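Local coordinates for protein sulfate transporter 4.1, chloroplastic (Arabidopsis thaliana, PDB 7LHV) that carries sulfate across the membrane together with protons, as a member of the SLC26/SulP family of anion transporters, at residues L183-G186 with I187-I191; C190-L194 with L195-W199; F203-H206 with S207-S210; T341-A344 with I345-V349; E368-G371 with L372-N376. All blocks are in the same frame, centred on the assembly; numbering follows the deposited sequence.

Overall arrangement
From the N terminus, interaction 1 lies well inside helix 173-194, and interaction 2 overlaps it at C190 and I191, carrying the chain off the helix end into the following loop. Interaction 3 ends that loop at the start of helix 206-229. Interactions 4 and 5 come later, within helices 330-358 and 365-381. All five are local turns; apart from the overlap of 1 and 2 they follow in series, and none encloses or crosses another. In space, interactions 1, 4 and 5 touch one another, packing three transmembrane helices together, with E189 reaching N376. Interaction 2 meets interaction 4 through M192 and I345, and interaction 5 through C190. Interaction 3 touches interaction 4, where I204 and I209 meet L346.

Interaction 1: residues L183-G186 with I187-I191; sequences LLVG and ILECI
This is a regular alpha-helical turn of transmembrane helix 173-194, in which V185 and E189 stand side by side one turn apart. V185 CG1, which lies opposite the backbone N (chi1 163°), meets E189 OE1 at 3.7 Å, a methyl group against a carboxylate oxygen. The E189 chain rises fully extended beyond CG, its CG passing close to V185 O. Its other oxygen, OE2, goes to N376 ND2 on helix 365-381, while the side chain also packs on A344 of helix 330-358; a leucine here would probably leave the N376 amide without its carboxylate acceptor. On another side of the helix L183 and I187 make a looser apolar pair, L183 CG to I187 CD1 at 4.2 Å. Beneath the side chains the backbone bonds run from I187 N to L183 O, L188 N to L184 O, E189 N to V185 O and C190 N to G186 O, each 2.9 Å long. G186 takes part by its backbone alone. The pattern is the i to i+4 bonding of a regular alpha helix, here in a membrane-spanning helix with E189 turned to helices 330-358 and 365-381.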
loop_
_atom_site.group_PDB
_atom_site.type_symbol
_atom_site.label_atom_id
_atom_site.label_comp_id
_atom_site.label_asym_id
_atom_site.label_seq_id
_atom_site.Cartn_x
_atom_site.Cartn_y
_atom_site.Cartn_z
ATOM N N LEU A 183 19.444 16.152 11.309
ATOM C CA LEU A 183 18.416 17.185 11.434
ATOM C C LEU A 183 17.152 16.813 10.668
ATOM O O LEU A 183 16.035 16.988 11.171
ATOM C CB LEU A 183 18.954 18.527 10.942
ATOM C CG LEU A 183 17.937 19.667 10.911
ATOM C CD1 LEU A 183 17.491 20.019 12.313
ATOM C CD2 LEU A 183 18.520 20.878 10.212
ATOM N N LEU A 184 17.308 16.303 9.445
ATOM C CA LEU A 184 16.149 15.903 8.656
ATOM C C LEU A 184 15.411 14.744 9.311
ATOM O O LEU A 184 14.176 14.713 9.323
ATOM C CB LEU A 184 16.580 15.531 7.239
ATOM C CG LEU A 184 17.179 16.655 6.396
ATOM C CD1 LEU A 184 17.769 16.094 5.120
ATOM C CD2 LEU A 184 16.135 17.707 6.090
ATOM N N VAL A 185 16.153 13.780 9.860
ATOM C CA VAL A 185 15.525 12.661 10.550
ATOM C C VAL A 185 14.748 13.156 11.759
ATOM O O VAL A 185 13.619 12.720 12.011
ATOM C CB VAL A 185 16.581 11.612 10.943
ATOM C CG1 VAL A 185 16.036 10.684 12.007
ATOM C CG2 VAL A 185 17.014 10.824 9.727
ATOM N N GLY A 186 15.331 14.080 12.523
ATOM C CA GLY A 186 14.627 14.620 13.673
ATOM C C GLY A 186 13.362 15.361 13.292
ATOM O O GLY A 186 12.330 15.224 13.952
ATOM N N ILE A 187 13.421 16.152 12.219
ATOM C CA ILE A 187 12.235 16.878 11.769
ATOM C C ILE A 187 11.151 15.906 11.317
ATOM O O ILE A 187 9.973 16.066 11.662
ATOM C CB ILE A 187 12.607 17.880 10.661
ATOM C CG1 ILE A 187 13.153 19.167 11.278
ATOM C CG2 ILE A 187 11.408 18.185 9.786
ATOM C CD1 ILE A 187 13.788 20.096 10.278
ATOM N N LEU A 188 11.526 14.883 10.546
ATOM C CA LEU A 188 10.537 13.905 10.097
ATOM C C LEU A 188 9.929 13.154 11.273
ATOM O O LEU A 188 8.722 12.895 11.291
ATOM C CB LEU A 188 11.166 12.929 9.107
ATOM C CG LEU A 188 11.308 13.426 7.669
ATOM C CD1 LEU A 188 12.002 12.386 6.812
ATOM C CD2 LEU A 188 9.952 13.773 7.091
ATOM N N GLU A 189 10.747 12.789 12.262
ATOM C CA GLU A 189 10.231 12.091 13.435
ATOM C C GLU A 189 9.281 12.973 14.232
ATOM O O GLU A 189 8.236 12.509 14.697
ATOM C CB GLU A 189 11.384 11.621 14.315
ATOM C CG GLU A 189 12.241 10.544 13.691
ATOM C CD GLU A 189 13.289 10.026 14.645
ATOM O OE1 GLU A 189 13.861 8.951 14.385
ATOM O OE2 GLU A 189 13.541 10.704 15.660
ATOM N N CYS A 190 9.628 14.251 14.409
ATOM C CA CYS A 190 8.735 15.158 15.122
ATOM C C CYS A 190 7.420 15.336 14.376
ATOM O O CYS A 190 6.351 15.399 14.995
ATOM C CB CYS A 190 9.418 16.506 15.340
ATOM S SG CYS A 190 10.441 16.584 16.821
ATOM N N ILE A 191 7.477 15.422 13.046
ATOM C CA ILE A 191 6.255 15.557 12.255
ATOM C C ILE A 191 5.391 14.309 12.391
ATOM O O ILE A 191 4.176 14.394 12.599
ATOM C CB ILE A 191 6.600 15.854 10.785
ATOM C CG1 ILE A 191 6.927 17.336 10.605
ATOM C CG2 ILE A 191 5.463 15.443 9.870
ATOM C CD1 ILE A 191 7.515 17.666 9.257
#

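Interaction 2: residues C190-L194 with L195-W199; sequences CIMGL and LRLGW. With LBN (1-palmitoyl-2-oleoyl-sn-glycero-3-phosphocholine), chain E; S1P ((2S,3R,4E)-2-amino-3-hydroxyoctadec-4-en-1-yl dihydrogen phosphate), chain G.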
loop_
_atom_site.group_PDB
_atom_site.type_symbol
_atom_site.label_atom_id
_atom_site.label_comp_id
_atom_site.label_asym_id
_atom_site.label_seq_id
_atom_site.Cartn_x
_atom_site.Cartn_y
_atom_site.Cartn_z
ATOM N N CYS A 190 9.628 14.251 14.409
ATOM C CA CYS A 190 8.735 15.158 15.122
ATOM C C CYS A 190 7.420 15.336 14.376
ATOM O O CYS A 190 6.351 15.399 14.995
ATOM C CB CYS A 190 9.418 16.506 15.340
ATOM S SG CYS A 190 10.441 16.584 16.821
ATOM N N ILE A 191 7.477 15.422 13.046
ATOM C CA ILE A 191 6.255 15.557 12.255
ATOM C C ILE A 191 5.391 14.309 12.391
ATOM O O ILE A 191 4.176 14.394 12.599
ATOM C CB ILE A 191 6.600 15.854 10.785
ATOM C CG1 ILE A 191 6.927 17.336 10.605
ATOM C CG2 ILE A 191 5.463 15.443 9.870
ATOM C CD1 ILE A 191 7.515 17.666 9.257
ATOM N N MET A 192 6.006 13.129 12.287
ATOM C CA MET A 192 5.246 11.886 12.368
ATOM C C MET A 192 4.770 11.588 13.783
ATOM O O MET A 192 3.859 10.772 13.955
ATOM C CB MET A 192 6.086 10.721 11.846
ATOM C CG MET A 192 6.431 10.825 10.373
ATOM S SD MET A 192 5.159 10.164 9.283
ATOM C CE MET A 192 5.299 8.413 9.621
ATOM N N GLY A 193 5.372 12.203 14.795
ATOM C CA GLY A 193 4.904 12.044 16.155
ATOM C C GLY A 193 3.794 13.009 16.513
ATOM O O GLY A 193 2.862 12.648 17.237
ATOM N N LEU A 194 3.892 14.250 16.027
ATOM C CA LEU A 194 2.827 15.218 16.266
ATOM C C LEU A 194 1.552 14.835 15.526
ATOM O O LEU A 194 0.452 14.932 16.081
ATOM C CB LEU A 194 3.281 16.616 15.852
ATOM C CG LEU A 194 4.042 17.423 16.901
ATOM C CD1 LEU A 194 4.422 18.782 16.342
ATOM C CD2 LEU A 194 3.213 17.572 18.163
ATOM N N LEU A 195 1.679 14.393 14.277
ATOM C CA LEU A 195 0.526 14.001 13.481
ATOM C C LEU A 195 0.057 12.584 13.773
ATOM O O LEU A 195 -0.959 12.162 13.215
ATOM C CB LEU A 195 0.845 14.136 11.990
ATOM C CG LEU A 195 1.258 15.523 11.502
ATOM C CD1 LEU A 195 1.492 15.506 10.003
ATOM C CD2 LEU A 195 0.210 16.554 11.876
ATOM N N ARG A 196 0.771 11.847 14.625
ATOM C CA ARG A 196 0.411 10.476 14.985
ATOM C C ARG A 196 0.248 9.597 13.749
ATOM O O ARG A 196 -0.696 8.816 13.640
ATOM C CB ARG A 196 -0.848 10.447 15.850
ATOM C CG ARG A 196 -0.819 11.429 17.006
ATOM C CD ARG A 196 -2.208 11.713 17.535
ATOM N NE ARG A 196 -2.305 13.046 18.114
ATOM C CZ ARG A 196 -3.117 13.371 19.112
ATOM N NH1 ARG A 196 -3.917 12.479 19.670
ATOM N NH2 ARG A 196 -3.124 14.623 19.561
ATOM N N LEU A 197 1.185 9.724 12.810
ATOM C CA LEU A 197 1.163 8.968 11.566
ATOM C C LEU A 197 2.059 7.738 11.616
ATOM O O LEU A 197 2.443 7.219 10.564
ATOM C CB LEU A 197 1.573 9.863 10.399
ATOM C CG LEU A 197 0.523 10.845 9.890
ATOM C CD1 LEU A 197 1.178 11.909 9.034
ATOM C CD2 LEU A 197 -0.540 10.106 9.105
ATOM N N GLY A 198 2.403 7.264 12.813
ATOM C CA GLY A 198 3.270 6.106 12.922
ATOM C C GLY A 198 2.634 4.811 12.467
ATOM O O GLY A 198 3.353 3.876 12.107
ATOM N N TRP A 199 1.302 4.736 12.471
ATOM C CA TRP A 199 0.624 3.511 12.065
ATOM C C TRP A 199 0.751 3.237 10.573
ATOM O O TRP A 199 0.477 2.115 10.139
ATOM C CB TRP A 199 -0.854 3.574 12.453
ATOM C CG TRP A 199 -1.533 4.818 11.993
ATOM C CD1 TRP A 199 -1.682 5.976 12.694
ATOM C CD2 TRP A 199 -2.140 5.041 10.717
ATOM N NE1 TRP A 199 -2.351 6.904 11.938
ATOM C CE2 TRP A 199 -2.643 6.354 10.719
ATOM C CE3 TRP A 199 -2.309 4.256 9.574
ATOM C CZ2 TRP A 199 -3.301 6.900 9.624
ATOM C CZ3 TRP A 199 -2.964 4.800 8.489
ATOM C CH2 TRP A 199 -3.452 6.108 8.521
HETATM C C1 LBN E . -4.556 10.236 12.059
HETATM P P1 LBN E . -4.906 8.636 14.135
HETATM C C2 LBN E . -3.998 11.631 12.174
HETATM C C3 LBN E . -4.752 12.631 11.333
HETATM C C5 LBN E . 0.599 20.015 14.105
HETATM O O1 LBN E . -3.990 9.335 13.030
HETATM O O2 LBN E . -5.760 7.592 13.525
HETATM O O3 LBN E . -5.544 9.722 14.904
HETATM O O4 LBN E . -3.940 7.913 15.175
HETATM C C25 LBN E . -3.455 13.975 9.898
HETATM O O5 LBN E . -3.999 13.844 11.097
HETATM C C26 LBN E . -3.574 15.358 9.357
HETATM O O6 LBN E . -2.938 13.083 9.318
HETATM C C27 LBN E . -2.392 15.727 8.473
HETATM C C28 LBN E . -2.452 15.176 7.061
HETATM C C29 LBN E . -1.090 14.817 6.503
HETATM C C30 LBN E . -0.964 14.987 5.001
HETATM C C31 LBN E . 0.223 14.257 4.403
HETATM C C34 LBN E . -4.711 12.965 14.097
HETATM O O7 LBN E . -3.920 12.012 13.586
HETATM C C35 LBN E . -3.939 14.211 14.406
HETATM O O8 LBN E . -5.867 12.800 14.372
HETATM C C36 LBN E . -4.386 14.834 15.713
HETATM C C37 LBN E . -3.573 16.032 16.100
HETATM C C38 LBN E . -2.670 16.501 15.008
HETATM C C39 LBN E . -2.342 17.965 15.111
HETATM C C40 LBN E . -1.679 18.351 16.408
HETATM C C41 LBN E . -0.638 19.431 16.207
HETATM C C42 LBN E . -0.520 19.797 14.766
HETATM C C1 S1P G . -6.081 10.729 8.402
HETATM O O1 S1P G . -6.420 9.644 9.287
HETATM C C2 S1P G . -6.002 10.026 7.070
HETATM N N2 S1P G . -5.942 8.586 7.300
HETATM C C3 S1P G . -4.757 10.355 6.244
HETATM O O3 S1P G . -4.306 9.096 5.762
HETATM C C4 S1P G . -3.676 11.015 7.031
HETATM C C5 S1P G . -2.547 11.476 6.532
HETATM C C6 S1P G . -2.046 11.478 5.130
HETATM C C7 S1P G . -1.386 10.196 4.670
HETATM C C8 S1P G . -1.729 9.863 3.246
HETATM C C9 S1P G . -0.532 9.628 2.359
HETATM C C10 S1P G . 0.024 8.228 2.461
HETATM C C11 S1P G . 1.085 7.904 1.437
HETATM C C12 S1P G . 1.406 6.426 1.342
HETATM C C13 S1P G . 0.509 5.552 2.174
HETATM C C14 S1P G . 1.122 4.231 2.559
HETATM C C15 S1P G . 2.425 3.934 1.864
HETATM C C16 S1P G . 3.530 3.457 2.788
HETATM P P22 S1P G . -7.878 9.192 9.742
HETATM O O23 S1P G . -8.796 10.391 9.671
HETATM O O24 S1P G . -8.339 8.192 8.730
HETATM O O25 S1P G . -7.804 8.617 11.073
#
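M192 and L195 carry this turn, in which helix 173-194 ends in a Schellman motif. R196, the first residue to leave helical geometry, takes a positive phi (54°) and turns the chain back, and L197 N then reaches M192 O at 3.1 Å, five residues back. The companion bond of the motif, R196 N to G193 O, is long and weak at 3.4 Å. M192 bends at chi2 and chi3, which folds its thioether back over the turn and across L197 at about a right angle. SD lies 3.8 Å from L197 CB, giving the apolar clasp between the two residues that often closes a Schellman motif. L195 still belongs to the helical pattern: its N donates to I191 O at 3.0 Å, and its CD1 sits alongside I191 CG2 at 4.0 Å. Beyond the turn lie two bound lipids. W199 NE1 gives a hydrogen bond to O1 of the phosphatidylcholine (3.1 Å), the R196 guanidinium lays one face over the acyl carbon C36 of the same lipid, and L197 CD2 meets C5 of the sphingosine phosphate at 3.5 Å. The turn is therefore a lipid-lined corner of the transporter. Helix 365-381 packs alongside through F370 against C190 and L194, I345 of helix 330-358 lies against M192, and the W199 ring meets H494 of the second subunit edge-to-face, placing the loop at the dimer interface.

Interaction 3: residues F203-H206 with S207-S210; sequences FISH and SVIS
The imidazole of H206 leans obliquely past S207, its CG 4.0 Å from S207 N; H206 meets S207 mainly through its backbone and CB. The F203 phenyl ring is covered on one face by I204 CG1, which stands over its centre; I493 of the second subunit and L489 of the same chain also pack on F203. Helix 206-229 starts here, with S205 as its N-cap. The S205 hydroxyl is turned in between the backbone N and the carbonyl carbon (chi1 67°), which aims OG at the first turn of the helix, where it accepts a weak bond from V208 N at 3.4 Å. S205 O adds weak bonds from V208 N and I209 N, and regular helical bonding begins with S210 N to H206 O, 2.9 Å. On the apolar side I204, the residue before the cap, reaches across the cap to I209 as a hydrophobic staple: I204 CG2 lies 4.1 Å from I209 CG1 and 3.9 Å from V208 CG1, crossing both side chains at about a right angle. An alanine in place of I209 would be likely to leave I204 without its staple partner and open a gap against L346. L346 of helix 330-358 receives I204 and I209, helices 459-474 and 477-496 flank S205 and V208, S210 OG bonds to W465, and a sphingosine phosphate touches V208.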
loop_
_atom_site.group_PDB
_atom_site.type_symbol
_atom_site.label_atom_id
_atom_site.label_comp_id
_atom_site.label_asym_id
_atom_site.label_seq_id
_atom_site.Cartn_x
_atom_site.Cartn_y
_atom_site.Cartn_z
ATOM N N PHE A 203 2.600 -1.645 9.335
ATOM C CA PHE A 203 2.043 -2.768 8.595
ATOM C C PHE A 203 3.114 -3.706 8.060
ATOM O O PHE A 203 2.777 -4.794 7.585
ATOM C CB PHE A 203 1.172 -2.266 7.438
ATOM C CG PHE A 203 1.956 -1.735 6.271
ATOM C CD1 PHE A 203 2.335 -0.408 6.223
ATOM C CD2 PHE A 203 2.314 -2.562 5.221
ATOM C CE1 PHE A 203 3.056 0.082 5.157
ATOM C CE2 PHE A 203 3.036 -2.077 4.158
ATOM C CZ PHE A 203 3.406 -0.752 4.125
ATOM N N ILE A 204 4.385 -3.310 8.116
ATOM C CA ILE A 204 5.457 -4.137 7.576
ATOM C C ILE A 204 5.669 -5.342 8.480
ATOM O O ILE A 204 5.803 -5.206 9.703
ATOM C CB ILE A 204 6.742 -3.315 7.421
ATOM C CG1 ILE A 204 6.484 -2.108 6.522
ATOM C CG2 ILE A 204 7.852 -4.169 6.848
ATOM C CD1 ILE A 204 7.606 -1.110 6.502
ATOM N N SER A 205 5.698 -6.530 7.882
ATOM C CA SER A 205 5.803 -7.757 8.654
ATOM C C SER A 205 7.152 -7.841 9.352
ATOM O O SER A 205 8.151 -7.285 8.892
ATOM C CB SER A 205 5.603 -8.973 7.753
ATOM O OG SER A 205 6.663 -9.099 6.827
ATOM N N HIS A 206 7.171 -8.540 10.487
ATOM C CA HIS A 206 8.416 -8.690 11.230
ATOM C C HIS A 206 9.409 -9.574 10.492
ATOM O O HIS A 206 10.620 -9.438 10.691
ATOM C CB HIS A 206 8.138 -9.254 12.622
ATOM C CG HIS A 206 9.371 -9.447 13.447
ATOM N ND1 HIS A 206 10.173 -8.398 13.842
ATOM C CD2 HIS A 206 9.942 -10.567 13.948
ATOM C CE1 HIS A 206 11.184 -8.863 14.553
ATOM N NE2 HIS A 206 11.066 -10.177 14.633
ATOM N N SER A 207 8.927 -10.486 9.645
ATOM C CA SER A 207 9.834 -11.318 8.863
ATOM C C SER A 207 10.654 -10.478 7.894
ATOM O O SER A 207 11.852 -10.716 7.714
ATOM C CB SER A 207 9.047 -12.385 8.109
ATOM O OG SER A 207 8.178 -13.079 8.984
ATOM N N VAL A 208 10.018 -9.497 7.256
ATOM C CA VAL A 208 10.728 -8.624 6.328
ATOM C C VAL A 208 11.812 -7.841 7.056
ATOM O O VAL A 208 12.955 -7.745 6.588
ATOM C CB VAL A 208 9.728 -7.692 5.621
ATOM C CG1 VAL A 208 10.429 -6.472 5.075
ATOM C CG2 VAL A 208 9.015 -8.435 4.510
ATOM N N ILE A 209 11.476 -7.283 8.220
ATOM C CA ILE A 209 12.448 -6.520 8.997
ATOM C C ILE A 209 13.589 -7.417 9.454
ATOM O O ILE A 209 14.758 -7.023 9.414
ATOM C CB ILE A 209 11.756 -5.835 10.188
ATOM C CG1 ILE A 209 10.655 -4.899 9.696
ATOM C CG2 ILE A 209 12.765 -5.072 11.020
ATOM C CD1 ILE A 209 9.682 -4.496 10.772
ATOM N N SER A 210 13.270 -8.633 9.901
ATOM C CA SER A 210 14.306 -9.553 10.358
ATOM C C SER A 210 15.247 -9.940 9.225
ATOM O O SER A 210 16.468 -9.985 9.414
ATOM C CB SER A 210 13.668 -10.795 10.973
ATOM O OG SER A 210 14.653 -11.744 11.339
#

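Interaction 4: residues T341-A344 with I345-V349; sequences TGVA and ILESV
V343 and E347, one turn apart, meet where transmembrane helix 330-358 widens to a pi-type turn, in the middle of the helix and near the centre of the chain. Ahead of the widening the bonding is that of an alpha helix: I345 N goes to T341 O at 2.9 Å and L346 N to G342 O at 2.8 Å, with both donors nearly along the C=O axis. E347 N continues the pattern to V343 O, which also takes a weak second bond from L346 N. After that the spacing slips by one residue, and A344 O is bonded by V349 N, five residues on, at 3.1 Å. The extra residue is taken up in the wide turn at 345-348. Side chains follow the same course. V343 CG1 is swung opposite its own backbone N (chi1 166°) and meets E347 OE1 at 3.3 Å, where the extended E347 chain crosses V343 obliquely. V349 CG2 comes 3.3 Å from A344 O, close to the carbonyl that V349 N bonds. I345 lays CG1 over T341 O at 3.5 Å, and T341 OG1 turns back to bond S337 O. Beyond the turn, I345 packs on M192 and L369, S348 on L372, E347 on I209 and T213, and L346 beside a bound sphingosine phosphate and I209. The turn is lined mostly by apolar side chains, with the hydroxyls of T341 and S348 and the acidic E347 among them. The slip from four- to five-residue bonding thus leaves no carbonyl of 341-344 without a donor: V343 O has two, one weak, and A344 O is served by V349.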
loop_
_atom_site.group_PDB
_atom_site.type_symbol
_atom_site.label_atom_id
_atom_site.label_comp_id
_atom_site.label_asym_id
_atom_site.label_seq_id
_atom_site.Cartn_x
_atom_site.Cartn_y
_atom_site.Cartn_z
ATOM N N THR A 341 14.062 7.134 9.584
ATOM C CA THR A 341 12.894 7.404 10.413
ATOM C C THR A 341 12.014 6.170 10.519
ATOM O O THR A 341 11.543 5.828 11.610
ATOM C CB THR A 341 12.100 8.578 9.846
ATOM O OG1 THR A 341 12.926 9.749 9.830
ATOM C CG2 THR A 341 10.871 8.844 10.694
ATOM N N GLY A 342 11.819 5.463 9.404
ATOM C CA GLY A 342 11.041 4.238 9.455
ATOM C C GLY A 342 11.613 3.250 10.448
ATOM O O GLY A 342 10.874 2.638 11.224
ATOM N N VAL A 343 12.941 3.124 10.476
ATOM C CA VAL A 343 13.588 2.258 11.455
ATOM C C VAL A 343 13.174 2.664 12.862
ATOM O O VAL A 343 12.756 1.825 13.672
ATOM C CB VAL A 343 15.115 2.303 11.281
ATOM C CG1 VAL A 343 15.804 1.693 12.484
ATOM C CG2 VAL A 343 15.521 1.584 10.007
ATOM N N ALA A 344 13.228 3.964 13.156
ATOM C CA ALA A 344 12.842 4.430 14.481
ATOM C C ALA A 344 11.390 4.103 14.784
ATOM O O ALA A 344 11.042 3.845 15.940
ATOM C CB ALA A 344 13.081 5.931 14.603
ATOM N N ILE A 345 10.527 4.112 13.767
ATOM C CA ILE A 345 9.134 3.747 13.992
ATOM C C ILE A 345 9.015 2.254 14.262
ATOM O O ILE A 345 8.201 1.820 15.086
ATOM C CB ILE A 345 8.266 4.187 12.802
ATOM C CG1 ILE A 345 8.247 5.709 12.699
ATOM C CG2 ILE A 345 6.854 3.658 12.940
ATOM C CD1 ILE A 345 7.606 6.220 11.439
ATOM N N LEU A 346 9.833 1.447 13.591
ATOM C CA LEU A 346 9.649 0.002 13.640
ATOM C C LEU A 346 10.461 -0.658 14.745
ATOM O O LEU A 346 9.981 -1.605 15.378
ATOM C CB LEU A 346 10.013 -0.614 12.288
ATOM C CG LEU A 346 9.053 -0.299 11.143
ATOM C CD1 LEU A 346 9.589 -0.847 9.836
ATOM C CD2 LEU A 346 7.672 -0.853 11.429
ATOM N N GLU A 347 11.680 -0.184 14.995
ATOM C CA GLU A 347 12.573 -0.824 15.953
ATOM C C GLU A 347 12.611 -0.101 17.295
ATOM O O GLU A 347 12.324 -0.705 18.331
ATOM C CB GLU A 347 13.981 -0.930 15.360
ATOM C CG GLU A 347 14.071 -1.875 14.180
ATOM C CD GLU A 347 15.467 -1.947 13.599
ATOM O OE1 GLU A 347 16.336 -1.168 14.041
ATOM O OE2 GLU A 347 15.694 -2.786 12.705
ATOM N N SER A 348 12.964 1.187 17.297
ATOM C CA SER A 348 13.138 1.907 18.556
ATOM C C SER A 348 11.835 1.985 19.341
ATOM O O SER A 348 11.819 1.771 20.561
ATOM C CB SER A 348 13.681 3.308 18.286
ATOM O OG SER A 348 13.553 4.129 19.431
ATOM N N VAL A 349 10.730 2.290 18.660
ATOM C CA VAL A 349 9.442 2.357 19.340
ATOM C C VAL A 349 9.033 0.978 19.840
ATOM O O VAL A 349 8.441 0.845 20.916
ATOM C CB VAL A 349 8.383 2.971 18.409
ATOM C CG1 VAL A 349 7.005 2.853 19.021
ATOM C CG2 VAL A 349 8.712 4.423 18.137
#

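Interaction 5: residues E368-G371 with L372-N376; sequences ELFG and LGVAN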
loop_
_atom_site.group_PDB
_atom_site.type_symbol
_atom_site.label_atom_id
_atom_site.label_comp_id
_atom_site.label_asym_id
_atom_site.label_seq_id
_atom_site.Cartn_x
_atom_site.Cartn_y
_atom_site.Cartn_z
ATOM N N GLU A 368 6.913 9.056 22.119
ATOM C CA GLU A 368 8.255 8.506 21.968
ATOM C C GLU A 368 8.905 8.975 20.673
ATOM O O GLU A 368 10.086 9.345 20.661
ATOM C CB GLU A 368 8.208 6.981 22.028
ATOM C CG GLU A 368 9.521 6.319 21.676
ATOM C CD GLU A 368 10.553 6.451 22.777
ATOM O OE1 GLU A 368 10.180 6.822 23.909
ATOM O OE2 GLU A 368 11.743 6.185 22.510
ATOM N N LEU A 369 8.154 8.972 19.569
ATOM C CA LEU A 369 8.693 9.493 18.316
ATOM C C LEU A 369 8.995 10.980 18.418
ATOM O O LEU A 369 9.995 11.455 17.871
ATOM C CB LEU A 369 7.730 9.228 17.162
ATOM C CG LEU A 369 7.851 7.873 16.475
ATOM C CD1 LEU A 369 6.707 7.675 15.502
ATOM C CD2 LEU A 369 9.184 7.790 15.758
ATOM N N PHE A 370 8.137 11.736 19.104
ATOM C CA PHE A 370 8.410 13.157 19.276
ATOM C C PHE A 370 9.692 13.371 20.077
ATOM O O PHE A 370 10.496 14.255 19.755
ATOM C CB PHE A 370 7.223 13.847 19.947
ATOM C CG PHE A 370 7.397 15.329 20.099
ATOM C CD1 PHE A 370 7.153 16.175 19.034
ATOM C CD2 PHE A 370 7.800 15.876 21.304
ATOM C CE1 PHE A 370 7.311 17.537 19.161
ATOM C CE2 PHE A 370 7.960 17.242 21.438
ATOM C CZ PHE A 370 7.714 18.071 20.366
ATOM N N GLY A 371 9.901 12.569 21.122
ATOM C CA GLY A 371 11.125 12.678 21.897
ATOM C C GLY A 371 12.361 12.323 21.094
ATOM O O GLY A 371 13.390 12.999 21.188
ATOM N N LEU A 372 12.279 11.259 20.291
ATOM C CA LEU A 372 13.394 10.913 19.413
ATOM C C LEU A 372 13.687 12.035 18.428
ATOM O O LEU A 372 14.853 12.357 18.174
ATOM C CB LEU A 372 13.105 9.618 18.658
ATOM C CG LEU A 372 13.038 8.316 19.443
ATOM C CD1 LEU A 372 12.605 7.184 18.534
ATOM C CD2 LEU A 372 14.386 8.024 20.046
ATOM N N GLY A 373 12.643 12.633 17.855
ATOM C CA GLY A 373 12.853 13.726 16.923
ATOM C C GLY A 373 13.500 14.936 17.568
ATOM O O GLY A 373 14.399 15.550 16.992
ATOM N N VAL A 374 13.050 15.296 18.770
ATOM C CA VAL A 374 13.650 16.429 19.471
ATOM C C VAL A 374 15.113 16.142 19.790
ATOM O O VAL A 374 15.985 17.008 19.626
ATOM C CB VAL A 374 12.844 16.762 20.738
ATOM C CG1 VAL A 374 13.600 17.749 21.602
ATOM C CG2 VAL A 374 11.491 17.322 20.359
ATOM N N ALA A 375 15.403 14.920 20.246
ATOM C CA ALA A 375 16.784 14.550 20.534
ATOM C C ALA A 375 17.648 14.640 19.286
ATOM O O ALA A 375 18.769 15.156 19.336
ATOM C CB ALA A 375 16.836 13.141 21.123
ATOM N N ASN A 376 17.139 14.153 18.155
ATOM C CA ASN A 376 17.902 14.211 16.913
ATOM C C ASN A 376 18.127 15.649 16.464
ATOM O O ASN A 376 19.213 15.992 15.986
ATOM C CB ASN A 376 17.190 13.413 15.826
ATOM C CG ASN A 376 17.575 11.956 15.832
ATOM O OD1 ASN A 376 18.754 11.618 15.876
ATOM N ND2 ASN A 376 16.581 11.081 15.789
#
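F370 and V374 make the aromatic contact of this helical turn, a CH-pi interaction. V374 CG2 stands over one face of the F370 ring, displaced toward the rim, 4.0 Å from the ring centroid and 23° off its normal. F370 CG lies opposite the backbone N (chi1 -177°), which swings the ring along the helix toward the residue one turn on; CE2 is the ring atom nearest to V374 CG2, at 3.7 Å. Apolar contact otherwise comes from L372, whose CD1 touches L369 CD2 loosely at 4.4 Å. A carboxylate also packs on this leucine: E368 OE2 lies 4.0 Å from L372 CG, the bent glutamate chain (chi2 74°) crossing L372 at a slant. Backbone bonding is regular: L372 N to E368 O, G373 N to L369 O, V374 N to F370 O and A375 N to G371 O, all 2.9 Å. The polar ends find partners elsewhere: E368 OE2 bonds the Y138 hydroxyl and OE1 has a weak bond to S144 N, while N376 OD1 goes to A387 N. Helix 365-381 is thus wedged among three others. Helix 173-194 lies against it through C190 and E189, helix 330-358 through I345, S348 and V349, and helix 125-141 through V137, Y138 and F141.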